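Local coordinates for Two-component insecticidal protein 16 kDa unit (Alcaligenes faecalis, PDB 5V3S) that probably acts as the aegerolysin-family 16 kDa component of a binary insecticidal toxin that kills corn rootworm, at residues E10-I22 and T70-T83. Sequence-based numbering, arbitrary orientation.
Sequences ESKIRAYAQWMEI and TIASCGRENASSGT. Unlike the reference sequence in segment 10-22: Met-20 (reference Ile).
Met-20 and Ser-73 form one of two hydrogen-bonded pairs that zip strand 19-22 against strand 70-74, the other being Ile-22 with Ile-71. Antiparallel pairing here follows the textbook ladder: the tightest rung is Ile-22 N to Ile-71 O, 2.8 Å and nearly straight at 173°. A last backbone bond, from Gly-75 N to Gln-18 O (3.2 Å), carries the ladder just past the strand ends. There Gly-75, which has no side chain, packs against helix 10-16, its CA 3.1 Å from Ala-15 O in a CA-H...O contact.

Apolar contacts divide between the two faces. On one, Ile-22 and Ile-71 lie side by side, CG2 of Ile-22 3.8 Å from CB of Ile-71, while the selenium of Met-20, a selenomethionine whose chain bends at chi2 (84°) and chi3, settles by Ser-73 CB. On the other, Glu-21 lays CG on Ala-72 CB, and Cys-74 SG meets the Tyr-16 ring, which comes from the helix, obliquely, 4.4 Å from its centroid. The ring carries Lys-12 CB over one face.

Polar contacts gather at the helix and loop 75-82. The Tyr-16 ring receives Glu-77 OE1 at its edge, 3.5 Å from Tyr-16 CE1, with the carboxylate plane almost perpendicular. Lys-42 forms a salt bridge with Glu-77 and also bonds Tyr-16 OH. A water bridges Ser-11 O and Asn-78 N, and within the loop Ser-80 OG accepts from Arg-76 N and donates to Gly-82 O, tying the turn together.

Strands 19-27 and 68-74 are adjacent in the mixed sheet, flanked by strands 136-144 and 40-44; Met-20 and Ile-22 face strand 94-103 of the second sheet, and helix 10-16 extends the contact beyond the sheet along the loop leading to strand 83-91.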
# COMPACT_ATOMS: atom_id res chain seq x y z
N GLU A 10 16.99 -14.41 16.18
CA GLU A 10 16.95 -15.06 14.86
C GLU A 10 15.54 -15.51 14.45
O GLU A 10 15.30 -15.87 13.30
CB GLU A 10 17.95 -16.22 14.79
CG GLU A 10 19.37 -15.78 14.42
CD GLU A 10 20.39 -16.90 14.50
OE1 GLU A 10 20.60 -17.61 13.49
OE2 GLU A 10 21.01 -17.07 15.57
N SER A 11 14.60 -15.46 15.39
CA SER A 11 13.18 -15.59 15.04
C SER A 11 12.77 -14.43 14.14
O SER A 11 12.06 -14.60 13.14
CB SER A 11 12.31 -15.60 16.30
OG SER A 11 12.31 -16.88 16.89
N LYS A 12 13.24 -13.25 14.48
CA LYS A 12 12.80 -12.05 13.79
C LYS A 12 13.54 -11.94 12.47
O LYS A 12 12.92 -11.64 11.46
CB LYS A 12 13.05 -10.81 14.63
CG LYS A 12 12.83 -10.96 16.12
CD LYS A 12 13.74 -9.99 16.84
CE LYS A 12 13.62 -8.58 16.26
NZ LYS A 12 13.81 -7.53 17.31
N ILE A 13 14.85 -12.19 12.45
CA ILE A 13 15.56 -12.12 11.17
C ILE A 13 14.74 -12.89 10.14
O ILE A 13 14.46 -12.38 9.07
CB ILE A 13 17.01 -12.69 11.21
CG1 ILE A 13 17.85 -12.08 12.34
CG2 ILE A 13 17.70 -12.46 9.86
CD1 ILE A 13 17.65 -10.60 12.59
N ARG A 14 14.31 -14.10 10.49
CA ARG A 14 13.55 -14.96 9.58
C ARG A 14 12.26 -14.32 9.07
O ARG A 14 12.11 -14.07 7.90
CB ARG A 14 13.23 -16.27 10.30
CG ARG A 14 12.33 -17.26 9.58
CD ARG A 14 12.28 -18.59 10.35
NE ARG A 14 11.44 -18.54 11.55
CZ ARG A 14 11.87 -18.55 12.83
NH1 ARG A 14 13.16 -18.61 13.15
NH2 ARG A 14 10.96 -18.49 13.81
N ALA A 15 11.34 -14.08 10.00
CA ALA A 15 10.07 -13.42 9.73
C ALA A 15 10.19 -12.08 8.99
O ALA A 15 9.28 -11.70 8.25
CB ALA A 15 9.32 -13.24 11.05
N TYR A 16 11.29 -11.38 9.20
CA TYR A 16 11.47 -10.03 8.64
C TYR A 16 11.95 -10.12 7.21
O TYR A 16 11.96 -9.12 6.47
CB TYR A 16 12.44 -9.17 9.45
CG TYR A 16 11.92 -8.62 10.74
CD1 TYR A 16 10.70 -9.01 11.24
CD2 TYR A 16 12.65 -7.68 11.47
CE1 TYR A 16 10.25 -8.52 12.45
CE2 TYR A 16 12.20 -7.22 12.70
CZ TYR A 16 11.00 -7.63 13.15
OH TYR A 16 10.53 -7.17 14.35
N ALA A 17 12.32 -11.33 6.81
CA ALA A 17 12.83 -11.55 5.48
C ALA A 17 11.76 -11.39 4.40
O ALA A 17 12.10 -11.26 3.25
CB ALA A 17 13.48 -12.92 5.41
N GLN A 18 10.48 -11.48 4.77
CA GLN A 18 9.37 -11.13 3.85
C GLN A 18 8.83 -9.76 4.28
O GLN A 18 8.45 -9.56 5.44
CB GLN A 18 8.30 -12.21 3.89
CG GLN A 18 7.10 -11.92 3.01
CD GLN A 18 7.53 -11.64 1.57
OE1 GLN A 18 8.17 -10.64 1.28
NE2 GLN A 18 7.30 -12.62 0.70
N TRP A 19 8.90 -8.78 3.38
CA TRP A 19 8.61 -7.43 3.78
C TRP A 19 8.22 -6.67 2.51
O TRP A 19 8.54 -7.09 1.37
CB TRP A 19 9.79 -6.74 4.45
CG TRP A 19 10.95 -6.58 3.51
CD1 TRP A 19 11.93 -7.52 3.24
CD2 TRP A 19 11.27 -5.44 2.68
NE1 TRP A 19 12.81 -7.03 2.31
CE2 TRP A 19 12.43 -5.76 1.94
CE3 TRP A 19 10.65 -4.21 2.46
CZ2 TRP A 19 13.01 -4.88 1.04
CZ3 TRP A 19 11.25 -3.30 1.56
CH2 TRP A 19 12.40 -3.63 0.85
N MSE A 20 7.46 -5.62 2.74
CA MSE A 20 7.04 -4.74 1.65
C MSE A 20 7.03 -3.33 2.22
O MSE A 20 6.80 -3.10 3.41
CB MSE A 20 5.65 -5.14 1.08
CG MSE A 20 4.44 -5.18 2.04
SE MSE A 20 3.67 -3.34 2.22
CE MSE A 20 2.47 -3.71 0.71
N GLU A 21 7.26 -2.34 1.36
CA GLU A 21 6.98 -0.97 1.72
C GLU A 21 6.32 -0.34 0.51
O GLU A 21 6.83 -0.48 -0.57
CB GLU A 21 8.21 -0.13 2.14
CG GLU A 21 8.77 -0.55 3.49
CD GLU A 21 9.67 0.43 4.17
OE1 GLU A 21 9.84 1.56 3.62
OE2 GLU A 21 10.17 0.03 5.27
N ILE A 22 5.17 0.29 0.73
CA ILE A 22 4.37 0.85 -0.37
C ILE A 22 4.26 2.38 -0.14
O ILE A 22 3.86 2.82 0.90
CB ILE A 22 3.05 0.11 -0.62
CG1 ILE A 22 2.36 0.64 -1.84
CG2 ILE A 22 2.10 0.19 0.51
CD1 ILE A 22 1.44 -0.36 -2.47
N THR A 70 3.86 6.37 3.35
CA THR A 70 4.31 5.01 3.16
C THR A 70 3.69 4.14 4.21
O THR A 70 3.65 4.52 5.43
CB THR A 70 5.86 4.98 3.27
OG1 THR A 70 6.39 5.81 2.23
CG2 THR A 70 6.38 3.60 3.17
N ILE A 71 3.27 2.98 3.75
CA ILE A 71 2.76 1.89 4.58
C ILE A 71 3.87 0.79 4.51
O ILE A 71 4.42 0.47 3.44
CB ILE A 71 1.43 1.42 4.05
CG1 ILE A 71 0.34 2.44 4.29
CG2 ILE A 71 1.01 0.08 4.62
CD1 ILE A 71 -0.92 2.27 3.49
N ALA A 72 4.07 0.11 5.61
CA ALA A 72 5.11 -0.93 5.62
C ALA A 72 4.60 -2.10 6.40
O ALA A 72 3.98 -1.91 7.42
CB ALA A 72 6.34 -0.39 6.26
N SER A 73 4.86 -3.30 5.94
CA SER A 73 4.42 -4.45 6.69
C SER A 73 5.44 -5.53 6.45
O SER A 73 5.97 -5.58 5.42
CB SER A 73 3.12 -4.87 6.06
OG SER A 73 2.58 -6.00 6.66
N CYS A 74 5.62 -6.43 7.42
CA CYS A 74 6.53 -7.55 7.29
C CYS A 74 6.00 -8.71 8.12
O CYS A 74 4.96 -8.64 8.74
CB CYS A 74 7.95 -7.17 7.81
SG CYS A 74 8.04 -6.70 9.53
N GLY A 75 6.74 -9.82 8.12
CA GLY A 75 6.33 -10.92 8.96
C GLY A 75 6.40 -10.62 10.43
O GLY A 75 7.19 -9.81 10.89
N ARG A 76 5.56 -11.33 11.19
CA ARG A 76 5.51 -11.25 12.65
C ARG A 76 6.52 -12.24 13.22
O ARG A 76 6.52 -13.43 12.91
CB ARG A 76 4.09 -11.60 13.18
CG ARG A 76 3.97 -11.26 14.64
CD ARG A 76 2.58 -11.40 15.13
NE ARG A 76 1.73 -10.34 14.57
CZ ARG A 76 1.75 -9.09 15.02
NH1 ARG A 76 2.52 -8.73 15.99
NH2 ARG A 76 0.87 -8.19 14.51
N GLU A 77 7.45 -11.70 14.00
CA GLU A 77 8.36 -12.49 14.83
C GLU A 77 7.68 -13.71 15.52
O GLU A 77 6.74 -13.55 16.30
CB GLU A 77 9.06 -11.56 15.85
CG GLU A 77 8.11 -10.70 16.69
CD GLU A 77 7.46 -9.54 15.93
OE1 GLU A 77 7.81 -9.31 14.77
OE2 GLU A 77 6.60 -8.84 16.49
N ASN A 78 8.20 -14.91 15.24
CA ASN A 78 7.71 -16.19 15.78
C ASN A 78 6.24 -16.42 15.60
O ASN A 78 5.52 -16.75 16.54
CB ASN A 78 8.05 -16.36 17.27
CG ASN A 78 9.33 -17.11 17.48
OD1 ASN A 78 9.55 -18.17 16.88
ND2 ASN A 78 10.20 -16.58 18.33
N ALA A 79 5.80 -16.25 14.37
CA ALA A 79 4.41 -16.43 14.08
C ALA A 79 4.23 -16.57 12.59
O ALA A 79 4.27 -17.70 12.06
CB ALA A 79 3.60 -15.26 14.64
N SER A 80 4.13 -15.43 11.90
CA SER A 80 3.39 -15.40 10.65
C SER A 80 4.07 -15.90 9.38
O SER A 80 5.29 -15.72 9.15
CB SER A 80 2.82 -14.00 10.37
OG SER A 80 3.74 -13.21 9.69
N SER A 81 3.22 -16.52 8.58
CA SER A 81 3.41 -16.69 7.15
C SER A 81 3.39 -15.32 6.49
O SER A 81 2.41 -14.99 5.83
CB SER A 81 2.27 -17.57 6.58
OG SER A 81 2.28 -17.66 5.15
N GLY A 82 4.46 -14.54 6.68
CA GLY A 82 4.73 -13.36 5.88
C GLY A 82 3.73 -12.24 6.15
O GLY A 82 3.38 -11.97 7.31
N THR A 83 3.36 -11.53 5.08
CA THR A 83 2.35 -10.46 5.16
C THR A 83 1.30 -10.65 4.07
O THR A 83 1.59 -11.02 2.93
CB THR A 83 2.99 -9.04 5.19
OG1 THR A 83 1.97 -8.05 5.13
CG2 THR A 83 3.95 -8.81 4.07
O HOH W 1 9.99 -15.98 13.19